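Local coordinates for protein amino Transferase (Eubacterium rectale, PDB 3ELE) that probably moves amino groups between amino acids and keto acids using pyridoxal-5'-phosphate, as a member of the class I and II aminotransferases, at residues G43-P48 against Y246-S251; Y220-Y225 against G301-I306; V224-K229 against A308-R313. All blocks are in the same frame, centred on the assembly; numbering follows the deposited sequence.

Contact 1: residues G43-P48 against Y246-S251; sequences GNPSIP and YSKSLS. With PLP (pyridoxal-5'-phosphate), chain E.
Ser-251 and Pro-45 carry most of this contact between two irregular loops, and both aim their CB atoms at the opposite segment. The polar link is a single hydrogen bond from Ser-251 OG to Ile-47 O, 2.6 Å long. Its C=O...donor angle is 142°, and the hydroxyl lies above the carbonyl plane, 36° out of it, so the carbonyl is gripped obliquely. With chi1 at -67°, Ser-251 OG sits beside its own backbone N and faces that oxygen; it also touches the CG1 methylene of Ile-47 at 3.5 Å.

Pro-45 touches with CG and CB. CG lies 3.3 Å from Ser-247 O, and CB reaches 4.1 Å from Ser-251 OG, which places the ring against main chain as much as side chain. Lys-248 also comes near the ring, its CG 4.5 Å from Pro-45 CG. The lysine chain is bent at its second torsion and extended beyond it, and the extended part delivers NZ to the cofactor, 3.1 Å from C4A of PLP. That is too long for a covalent bond, and the aldehyde oxygen O4A is still present in the model. One residue earlier, Ser-247 OG is 2.8 Å from PLP O2P. Tyr-72 of the second subunit makes a weak hydrogen bond to Lys-248 NZ and another bond to PLP. A lysine at the cofactor aldehyde, a phosphate-binding serine beside it and a tyrosine from the partner subunit are consistent with the pyridoxal phosphate site of a dimeric fold type I aminotransferase.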
loop_
_atom_site.group_PDB
_atom_site.type_symbol
_atom_site.label_atom_id
_atom_site.label_comp_id
_atom_site.label_asym_id
_atom_site.label_seq_id
_atom_site.Cartn_x
_atom_site.Cartn_y
_atom_site.Cartn_z
ATOM N N GLY A 43 3.942 13.300 -15.971
ATOM C CA GLY A 43 5.325 12.895 -15.733
ATOM C C GLY A 43 5.590 11.409 -15.573
ATOM O O GLY A 43 6.163 10.998 -14.559
ATOM N N ASN A 44 5.227 10.611 -16.579
ATOM C CA ASN A 44 5.401 9.152 -16.526
ATOM C C ASN A 44 6.720 8.698 -17.124
ATOM O O ASN A 44 7.080 9.172 -18.206
ATOM C CB ASN A 44 4.277 8.435 -17.286
ATOM C CG ASN A 44 2.903 8.615 -16.658
ATOM O OD1 ASN A 44 1.913 8.642 -17.377
ATOM N ND2 ASN A 44 2.828 8.725 -15.328
ATOM N N PRO A 45 7.464 7.796 -16.429
ATOM C CA PRO A 45 8.649 7.191 -17.037
ATOM C C PRO A 45 8.379 6.697 -18.470
ATOM O O PRO A 45 7.394 6.001 -18.709
ATOM C CB PRO A 45 8.960 6.019 -16.096
ATOM C CG PRO A 45 8.564 6.521 -14.771
ATOM C CD PRO A 45 7.322 7.360 -15.021
ATOM N N SER A 46 9.226 7.128 -19.401
ATOM C CA SER A 46 9.105 6.801 -20.810
ATOM C C SER A 46 10.194 5.875 -21.374
ATOM O O SER A 46 10.054 5.435 -22.517
ATOM C CB SER A 46 9.047 8.103 -21.604
ATOM O OG SER A 46 10.182 8.891 -21.340
ATOM N N ILE A 47 11.265 5.595 -20.618
ATOM C CA ILE A 47 12.343 4.667 -21.073
ATOM C C ILE A 47 12.056 3.276 -20.479
ATOM O O ILE A 47 11.549 3.201 -19.346
ATOM C CB ILE A 47 13.791 5.163 -20.727
ATOM C CG1 ILE A 47 14.074 5.183 -19.194
ATOM C CG2 ILE A 47 14.043 6.548 -21.373
ATOM C CD1 ILE A 47 15.491 5.696 -18.811
ATOM N N PRO A 48 12.331 2.182 -21.235
ATOM C CA PRO A 48 12.081 0.856 -20.679
ATOM C C PRO A 48 13.076 0.488 -19.578
ATOM O O PRO A 48 14.202 1.007 -19.549
ATOM C CB PRO A 48 12.267 -0.063 -21.884
ATOM C CG PRO A 48 13.219 0.624 -22.709
ATOM C CD PRO A 48 12.864 2.074 -22.605
ATOM N N TYR A 246 11.959 2.670 -6.955
ATOM C CA TYR A 246 12.525 2.246 -8.243
ATOM C C TYR A 246 11.634 2.632 -9.435
ATOM O O TYR A 246 11.829 2.126 -10.538
ATOM C CB TYR A 246 12.838 0.739 -8.200
ATOM C CG TYR A 246 13.877 0.418 -7.150
ATOM C CD1 TYR A 246 13.501 0.171 -5.824
ATOM C CD2 TYR A 246 15.242 0.409 -7.458
ATOM C CE1 TYR A 246 14.447 -0.097 -4.837
ATOM C CE2 TYR A 246 16.218 0.127 -6.454
ATOM C CZ TYR A 246 15.801 -0.116 -5.153
ATOM O OH TYR A 246 16.699 -0.392 -4.141
ATOM N N SER A 247 10.694 3.568 -9.213
ATOM C CA SER A 247 9.758 4.026 -10.235
ATOM C C SER A 247 10.454 4.709 -11.418
ATOM O O SER A 247 10.052 4.499 -12.557
ATOM C CB SER A 247 8.689 4.946 -9.626
ATOM O OG SER A 247 7.958 4.280 -8.583
ATOM N N LYS A 248 11.501 5.489 -11.148
ATOM C CA LYS A 248 12.254 6.207 -12.203
ATOM C C LYS A 248 13.563 5.547 -12.609
ATOM O O LYS A 248 13.896 5.491 -13.810
ATOM C CB LYS A 248 12.522 7.652 -11.777
ATOM C CG LYS A 248 11.318 8.561 -11.891
ATOM C CD LYS A 248 10.370 8.478 -10.726
ATOM C CE LYS A 248 9.013 9.082 -11.050
ATOM N NZ LYS A 248 8.100 8.933 -9.892
ATOM N N SER A 249 14.304 5.066 -11.610
ATOM C CA SER A 249 15.606 4.430 -11.808
ATOM C C SER A 249 15.504 3.157 -12.652
ATOM O O SER A 249 16.272 2.983 -13.572
ATOM C CB SER A 249 16.291 4.163 -10.456
ATOM O OG SER A 249 15.595 3.200 -9.708
ATOM N N LEU A 250 14.509 2.320 -12.359
ATOM C CA LEU A 250 14.232 1.082 -13.095
ATOM C C LEU A 250 12.987 1.150 -14.011
ATOM O O LEU A 250 12.670 0.156 -14.660
ATOM C CB LEU A 250 14.098 -0.090 -12.101
ATOM C CG LEU A 250 15.363 -0.559 -11.378
ATOM C CD1 LEU A 250 14.995 -1.592 -10.296
ATOM C CD2 LEU A 250 16.398 -1.136 -12.371
ATOM N N SER A 251 12.299 2.298 -14.076
ATOM C CA SER A 251 11.069 2.447 -14.886
ATOM C C SER A 251 9.966 1.450 -14.485
ATOM O O SER A 251 9.278 0.866 -15.347
ATOM C CB SER A 251 11.360 2.411 -16.403
ATOM O OG SER A 251 12.093 3.544 -16.784
HETATM N N1 PLP E . 7.984 12.207 -5.350
HETATM C C2 PLP E . 8.065 12.988 -6.505
HETATM C C2A PLP E . 8.740 14.320 -6.438
HETATM C C3 PLP E . 7.544 12.511 -7.725
HETATM O O3 PLP E . 7.636 13.266 -8.870
HETATM C C4 PLP E . 6.896 11.255 -7.781
HETATM C C4A PLP E . 5.991 11.024 -8.978
HETATM O O4A PLP E . 4.822 11.412 -8.950
HETATM C C5 PLP E . 6.828 10.474 -6.587
HETATM C C6 PLP E . 7.373 10.964 -5.374
HETATM C C5A PLP E . 6.131 9.131 -6.522
HETATM O O4P PLP E . 6.974 8.051 -6.773
HETATM P P PLP E . 6.359 6.572 -6.588
HETATM O O1P PLP E . 7.422 5.641 -6.081
HETATM O O2P PLP E . 5.936 6.047 -7.929
HETATM O O3P PLP E . 5.193 6.561 -5.654
#

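Contact 2: residues Y220-Y225 against G301-I306; sequences YREIVY and GATGDI. With PLP (pyridoxal-5'-phosphate), chain E; EDO (1,2-ethanediol), chain F.
Ile-223 and Ile-306 bring their CA atoms to 6.3 Å where two irregular loops pass, one folded as a type I beta turn from Tyr-220 to Ile-223 (Ile-223 N to Tyr-220 O, 2.8 Å) overlapping an inverse gamma turn centred on Ile-223. No hydrogen bond joins the segments, and the contact is made chiefly by Ile-306. Its CG2 rests 3.8 Å from the carbonyl oxygen Glu-222 O, while CD1 meets Ile-223 CG1 at 4.1 Å, the two isoleucine side chains crossing at a slant. The first torsion of Ile-306 (chi1 -56°) puts CG2 beside the carbonyl carbon, where it reaches Glu-222 O, and the CG1 branch carries CD1 to Ile-223. Ile-306 O lies at the edge of the Tyr-225 ring, near its plane, 4.1 Å from Tyr-225 CE1.

At the other end of the turn Tyr-220 reaches the cofactor. Its OH is hydrogen-bonded to PLP O3 at 2.6 Å, with the oxygen at the ring edge, and also to Tyr-335 OH. A tyrosine on the phenolic oxygen of PLP is found in aspartate aminotransferase as well, and here it lies in the loop after strand 213-217, a central strand of the large mixed sheet that ends at the pocket residue Asp-217.

Glu-222 points its CB toward segment 301-306, and that atom touches the methyl CG2 of Thr-303 at 4.0 Å. Beyond CB its chain bends at chi2 (76°), and the carboxylate is hydrogen-bonded through OE1 to Tyr-244 OH. An ethanediol molecule, probably from the crystallisation liquor, lies between the loops; Gly-301 N donates to its O1 over 2.9 Å, almost straight at 170°.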
loop_
_atom_site.group_PDB
_atom_site.type_symbol
_atom_site.label_atom_id
_atom_site.label_comp_id
_atom_site.label_asym_id
_atom_site.label_seq_id
_atom_site.Cartn_x
_atom_site.Cartn_y
_atom_site.Cartn_z
ATOM N N TYR A 220 14.237 10.590 -8.076
ATOM C CA TYR A 220 15.010 11.052 -9.262
ATOM C C TYR A 220 16.532 11.049 -9.047
ATOM O O TYR A 220 17.262 11.532 -9.927
ATOM C CB TYR A 220 14.578 12.479 -9.689
ATOM C CG TYR A 220 13.111 12.575 -9.992
ATOM C CD1 TYR A 220 12.619 12.092 -11.181
ATOM C CD2 TYR A 220 12.204 13.109 -9.070
ATOM C CE1 TYR A 220 11.271 12.143 -11.476
ATOM C CE2 TYR A 220 10.828 13.159 -9.361
ATOM C CZ TYR A 220 10.382 12.655 -10.574
ATOM O OH TYR A 220 9.067 12.651 -10.944
ATOM N N ARG A 221 17.013 10.518 -7.907
ATOM C CA ARG A 221 18.447 10.502 -7.548
ATOM C C ARG A 221 19.384 10.165 -8.695
ATOM O O ARG A 221 20.356 10.887 -8.904
ATOM C CB ARG A 221 18.718 9.583 -6.327
ATOM C CG ARG A 221 20.236 9.326 -6.037
ATOM C CD ARG A 221 20.484 8.702 -4.685
ATOM N NE ARG A 221 20.476 9.733 -3.656
ATOM C CZ ARG A 221 21.498 10.541 -3.382
ATOM N NH1 ARG A 221 22.629 10.526 -4.078
ATOM N NH2 ARG A 221 21.369 11.425 -2.423
ATOM N N GLU A 222 19.076 9.098 -9.447
ATOM C CA GLU A 222 19.931 8.667 -10.570
ATOM C C GLU A 222 19.620 9.381 -11.894
ATOM O O GLU A 222 20.387 9.231 -12.840
ATOM C CB GLU A 222 19.917 7.151 -10.772
ATOM C CG GLU A 222 20.450 6.337 -9.582
ATOM C CD GLU A 222 19.489 6.245 -8.422
ATOM O OE1 GLU A 222 18.251 6.276 -8.661
ATOM O OE2 GLU A 222 19.976 6.154 -7.266
ATOM N N ILE A 223 18.502 10.122 -11.963
ATOM C CA ILE A 223 18.129 10.919 -13.137
ATOM C C ILE A 223 18.763 12.294 -12.931
ATOM O O ILE A 223 18.111 13.255 -12.543
ATOM C CB ILE A 223 16.584 10.987 -13.377
ATOM C CG1 ILE A 223 16.002 9.552 -13.436
ATOM C CG2 ILE A 223 16.264 11.812 -14.657
ATOM C CD1 ILE A 223 14.735 9.395 -14.276
ATOM N N VAL A 224 20.073 12.334 -13.156
ATOM C CA VAL A 224 20.894 13.546 -13.000
ATOM C C VAL A 224 21.902 13.551 -14.159
ATOM O O VAL A 224 22.325 12.482 -14.609
ATOM C CB VAL A 224 21.547 13.638 -11.580
ATOM C CG1 VAL A 224 22.462 12.446 -11.301
ATOM C CG2 VAL A 224 22.301 14.977 -11.402
ATOM N N TYR A 225 22.281 14.750 -14.618
ATOM C CA TYR A 225 23.094 14.928 -15.833
ATOM C C TYR A 225 24.393 15.678 -15.610
ATOM O O TYR A 225 24.540 16.378 -14.609
ATOM C CB TYR A 225 22.272 15.711 -16.875
ATOM C CG TYR A 225 20.826 15.271 -16.977
ATOM C CD1 TYR A 225 20.504 13.998 -17.445
ATOM C CD2 TYR A 225 19.773 16.124 -16.580
ATOM C CE1 TYR A 225 19.174 13.569 -17.542
ATOM C CE2 TYR A 225 18.431 15.710 -16.682
ATOM C CZ TYR A 225 18.135 14.420 -17.164
ATOM O OH TYR A 225 16.825 13.969 -17.240
ATOM N N GLY A 301 22.306 -0.689 -8.494
ATOM C CA GLY A 301 23.147 0.076 -9.417
ATOM C C GLY A 301 22.559 0.171 -10.818
ATOM O O GLY A 301 22.877 1.113 -11.539
ATOM N N ALA A 302 21.695 -0.778 -11.197
ATOM C CA ALA A 302 21.098 -0.825 -12.524
ATOM C C ALA A 302 20.124 0.324 -12.745
ATOM O O ALA A 302 19.374 0.713 -11.835
ATOM C CB ALA A 302 20.380 -2.154 -12.750
ATOM N N THR A 303 20.181 0.895 -13.945
ATOM C CA THR A 303 19.263 1.947 -14.363
ATOM C C THR A 303 18.949 1.780 -15.845
ATOM O O THR A 303 19.697 1.107 -16.575
ATOM C CB THR A 303 19.851 3.378 -14.163
ATOM O OG1 THR A 303 21.060 3.506 -14.919
ATOM C CG2 THR A 303 20.141 3.688 -12.691
ATOM N N GLY A 304 17.857 2.407 -16.284
ATOM C CA GLY A 304 17.527 2.465 -17.715
ATOM C C GLY A 304 18.497 3.412 -18.426
ATOM O O GLY A 304 19.430 3.926 -17.805
ATOM N N ASP A 305 18.282 3.632 -19.726
ATOM C CA ASP A 305 19.118 4.542 -20.531
ATOM C C ASP A 305 18.823 6.017 -20.157
ATOM O O ASP A 305 18.042 6.710 -20.833
ATOM C CB ASP A 305 18.903 4.290 -22.040
ATOM C CG ASP A 305 19.882 5.069 -22.936
ATOM O OD1 ASP A 305 20.857 5.687 -22.442
ATOM O OD2 ASP A 305 19.678 5.026 -24.170
ATOM N N ILE A 306 19.486 6.482 -19.091
ATOM C CA ILE A 306 19.319 7.857 -18.560
ATOM C C ILE A 306 19.713 8.934 -19.601
ATOM O O ILE A 306 19.168 10.037 -19.578
ATOM C CB ILE A 306 20.117 8.085 -17.205
ATOM C CG1 ILE A 306 19.736 7.059 -16.118
ATOM C CG2 ILE A 306 19.904 9.530 -16.633
ATOM C CD1 ILE A 306 18.260 7.031 -15.755
HETATM N N1 PLP E . 7.984 12.207 -5.350
HETATM C C2 PLP E . 8.065 12.988 -6.505
HETATM C C2A PLP E . 8.740 14.320 -6.438
HETATM C C3 PLP E . 7.544 12.511 -7.725
HETATM O O3 PLP E . 7.636 13.266 -8.870
HETATM C C4 PLP E . 6.896 11.255 -7.781
HETATM C C4A PLP E . 5.991 11.024 -8.978
HETATM O O4A PLP E . 4.822 11.412 -8.950
HETATM C C5 PLP E . 6.828 10.474 -6.587
HETATM C C6 PLP E . 7.373 10.964 -5.374
HETATM C C5A PLP E . 6.131 9.131 -6.522
HETATM O O4P PLP E . 6.974 8.051 -6.773
HETATM P P PLP E . 6.359 6.572 -6.588
HETATM O O1P PLP E . 7.422 5.641 -6.081
HETATM O O2P PLP E . 5.936 6.047 -7.929
HETATM O O3P PLP E . 5.193 6.561 -5.654
HETATM C C1 EDO F . 19.624 2.025 -7.418
HETATM O O1 EDO F . 19.963 0.638 -7.340
HETATM C C2 EDO F . 20.565 2.657 -8.425
HETATM O O2 EDO F . 20.135 2.339 -9.749
#

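Contact 3: residues V224-K229 against A308-R313; sequences VYDGIK and AYKENR
Asp-226 bridges to both Lys-310 and Arg-313, forming a salt-bridge network between a type I' beta turn (Tyr-225 to Ile-228) and helix 306-323. In the turn both Asp-226 and Gly-227 have positive phi.

Among the charged contacts, Asp-226 divides its oxygens: OD1 lies 3.4 Å from Lys-310 NZ, and OD2 accepts a hydrogen bond from Arg-313 NH2 at 3.3 Å (153° at the hydrogen). OD2 is met on its syn side but tilted out of the carboxylate plane, and it lies almost in the guanidinium plane; carboxylate and guanidinium are turned 49° apart. Arg-313 NH1 also reaches OD2, but weakly, so both nitrogens converge on one oxygen. Outside the segments, Lys-310 NZ also bridges to Asp-314, and Arg-313 NH1 donates to Pro-330 O.

The remaining contacts are made by Tyr-225 against the helix. Tyr-225 CB lies over one face of the guanidinium of Arg-313, with the ring plane inclined 60° to it, so ring and guanidinium are not stacked. Lys-310 lays its CB 3.6 Å from Tyr-225 CD1. At the far end of the ring, Tyr-225 OH, which is hydrogen-bonded to Ala-333 O, comes 3.4 Å from Tyr-309 CB.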
loop_
_atom_site.group_PDB
_atom_site.type_symbol
_atom_site.label_atom_id
_atom_site.label_comp_id
_atom_site.label_asym_id
_atom_site.label_seq_id
_atom_site.Cartn_x
_atom_site.Cartn_y
_atom_site.Cartn_z
ATOM N N VAL A 224 20.073 12.334 -13.156
ATOM C CA VAL A 224 20.894 13.546 -13.000
ATOM C C VAL A 224 21.902 13.551 -14.159
ATOM O O VAL A 224 22.325 12.482 -14.609
ATOM C CB VAL A 224 21.547 13.638 -11.580
ATOM C CG1 VAL A 224 22.462 12.446 -11.301
ATOM C CG2 VAL A 224 22.301 14.977 -11.402
ATOM N N TYR A 225 22.281 14.750 -14.618
ATOM C CA TYR A 225 23.094 14.928 -15.833
ATOM C C TYR A 225 24.393 15.678 -15.610
ATOM O O TYR A 225 24.540 16.378 -14.609
ATOM C CB TYR A 225 22.272 15.711 -16.875
ATOM C CG TYR A 225 20.826 15.271 -16.977
ATOM C CD1 TYR A 225 20.504 13.998 -17.445
ATOM C CD2 TYR A 225 19.773 16.124 -16.580
ATOM C CE1 TYR A 225 19.174 13.569 -17.542
ATOM C CE2 TYR A 225 18.431 15.710 -16.682
ATOM C CZ TYR A 225 18.135 14.420 -17.164
ATOM O OH TYR A 225 16.825 13.969 -17.240
ATOM N N ASP A 226 25.302 15.532 -16.577
ATOM C CA ASP A 226 26.603 16.245 -16.662
ATOM C C ASP A 226 27.551 16.053 -15.464
ATOM O O ASP A 226 28.331 16.961 -15.127
ATOM C CB ASP A 226 26.379 17.766 -16.885
ATOM C CG ASP A 226 25.508 18.085 -18.095
ATOM O OD1 ASP A 226 25.521 17.321 -19.085
ATOM O OD2 ASP A 226 24.837 19.147 -18.046
ATOM N N GLY A 227 27.491 14.883 -14.832
ATOM C CA GLY A 227 28.318 14.610 -13.671
ATOM C C GLY A 227 27.987 15.418 -12.418
ATOM O O GLY A 227 28.817 15.500 -11.521
ATOM N N ILE A 228 26.793 16.021 -12.353
ATOM C CA ILE A 228 26.370 16.789 -11.183
ATOM C C ILE A 228 26.170 15.779 -10.060
ATOM O O ILE A 228 25.658 14.683 -10.306
ATOM C CB ILE A 228 25.061 17.604 -11.452
ATOM C CG1 ILE A 228 25.312 18.696 -12.506
ATOM C CG2 ILE A 228 24.526 18.266 -10.154
ATOM C CD1 ILE A 228 26.235 19.830 -12.029
ATOM N N LYS A 229 26.601 16.148 -8.850
ATOM C CA LYS A 229 26.517 15.277 -7.675
ATOM C C LYS A 229 25.251 15.568 -6.862
ATOM O O LYS A 229 24.927 16.737 -6.608
ATOM C CB LYS A 229 27.767 15.457 -6.789
ATOM C CG LYS A 229 27.878 14.427 -5.638
ATOM C CD LYS A 229 29.289 14.369 -5.044
ATOM C CE LYS A 229 29.460 13.260 -4.016
ATOM N NZ LYS A 229 30.872 13.224 -3.530
ATOM N N ALA A 308 18.920 9.019 -22.719
ATOM C CA ALA A 308 17.735 9.305 -23.544
ATOM C C ALA A 308 17.010 10.552 -23.006
ATOM O O ALA A 308 16.529 11.377 -23.785
ATOM C CB ALA A 308 16.780 8.122 -23.572
ATOM N N TYR A 309 16.937 10.675 -21.677
ATOM C CA TYR A 309 16.331 11.844 -21.047
ATOM C C TYR A 309 17.184 13.115 -21.198
ATOM O O TYR A 309 16.625 14.226 -21.334
ATOM C CB TYR A 309 16.077 11.605 -19.546
ATOM C CG TYR A 309 15.026 10.563 -19.164
ATOM C CD1 TYR A 309 13.770 10.535 -19.782
ATOM C CD2 TYR A 309 15.243 9.688 -18.084
ATOM C CE1 TYR A 309 12.783 9.622 -19.389
ATOM C CE2 TYR A 309 14.242 8.773 -17.661
ATOM C CZ TYR A 309 13.018 8.746 -18.323
ATOM O OH TYR A 309 12.033 7.862 -17.935
ATOM N N LYS A 310 18.511 12.962 -21.101
ATOM C CA LYS A 310 19.466 14.087 -21.255
ATOM C C LYS A 310 19.346 14.667 -22.656
ATOM O O LYS A 310 19.306 15.880 -22.805
ATOM C CB LYS A 310 20.918 13.658 -21.035
ATOM C CG LYS A 310 21.970 14.808 -21.035
ATOM C CD LYS A 310 23.324 14.269 -21.470
ATOM C CE LYS A 310 24.445 15.289 -21.334
ATOM N NZ LYS A 310 24.264 16.576 -22.111
ATOM N N GLU A 311 19.319 13.796 -23.663
ATOM C CA GLU A 311 19.166 14.214 -25.072
ATOM C C GLU A 311 17.889 15.031 -25.283
ATOM O O GLU A 311 17.928 16.051 -25.965
ATOM C CB GLU A 311 19.238 13.022 -26.028
ATOM C CG GLU A 311 20.648 12.477 -26.197
ATOM C CD GLU A 311 20.775 11.383 -27.264
ATOM O OE1 GLU A 311 19.739 10.868 -27.763
ATOM O OE2 GLU A 311 21.938 11.044 -27.613
ATOM N N ASN A 312 16.784 14.598 -24.667
ATOM C CA ASN A 312 15.515 15.355 -24.700
ATOM C C ASN A 312 15.634 16.718 -24.007
ATOM O O ASN A 312 15.130 17.699 -24.540
ATOM C CB ASN A 312 14.329 14.556 -24.109
ATOM C CG ASN A 312 13.809 13.451 -25.053
ATOM O OD1 ASN A 312 14.324 13.232 -26.148
ATOM N ND2 ASN A 312 12.782 12.748 -24.601
ATOM N N ARG A 313 16.312 16.767 -22.847
ATOM C CA ARG A 313 16.548 18.026 -22.115
ATOM C C ARG A 313 17.251 19.033 -23.006
ATOM O O ARG A 313 16.776 20.143 -23.159
ATOM C CB ARG A 313 17.415 17.830 -20.857
ATOM C CG ARG A 313 17.570 19.106 -19.984
ATOM C CD ARG A 313 18.770 19.035 -19.026
ATOM N NE ARG A 313 20.021 18.800 -19.744
ATOM C CZ ARG A 313 21.240 18.753 -19.201
ATOM N NH1 ARG A 313 21.436 18.967 -17.914
ATOM N NH2 ARG A 313 22.296 18.515 -19.972
#

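Overall arrangement
All three contacts touch one another; contacts 1 and 2 reach PLP, contact 3 does not. Contacts 1 and 2 have centres about 9 Å apart; Ser-249 O and Gly-304 N, 3.2 Å from each other, probably form a hydrogen bond between them, and Ile-47 CD1 packs on Asp-305 O. Contacts 2 and 3, also about 9 Å between centres, share Val-224 and Tyr-225, and Ile-223 CD1 lies 3.5 Å from Tyr-309 CE2. The centres of contacts 1 and 3 are about 14 Å apart, but Tyr-309 connects them: its OH probably bonds to Ser-46 N, while its side chain remains about 11 Å from PLP. Through Tyr-309, helix 306-323 touches the loops at 43-48 and 220-225.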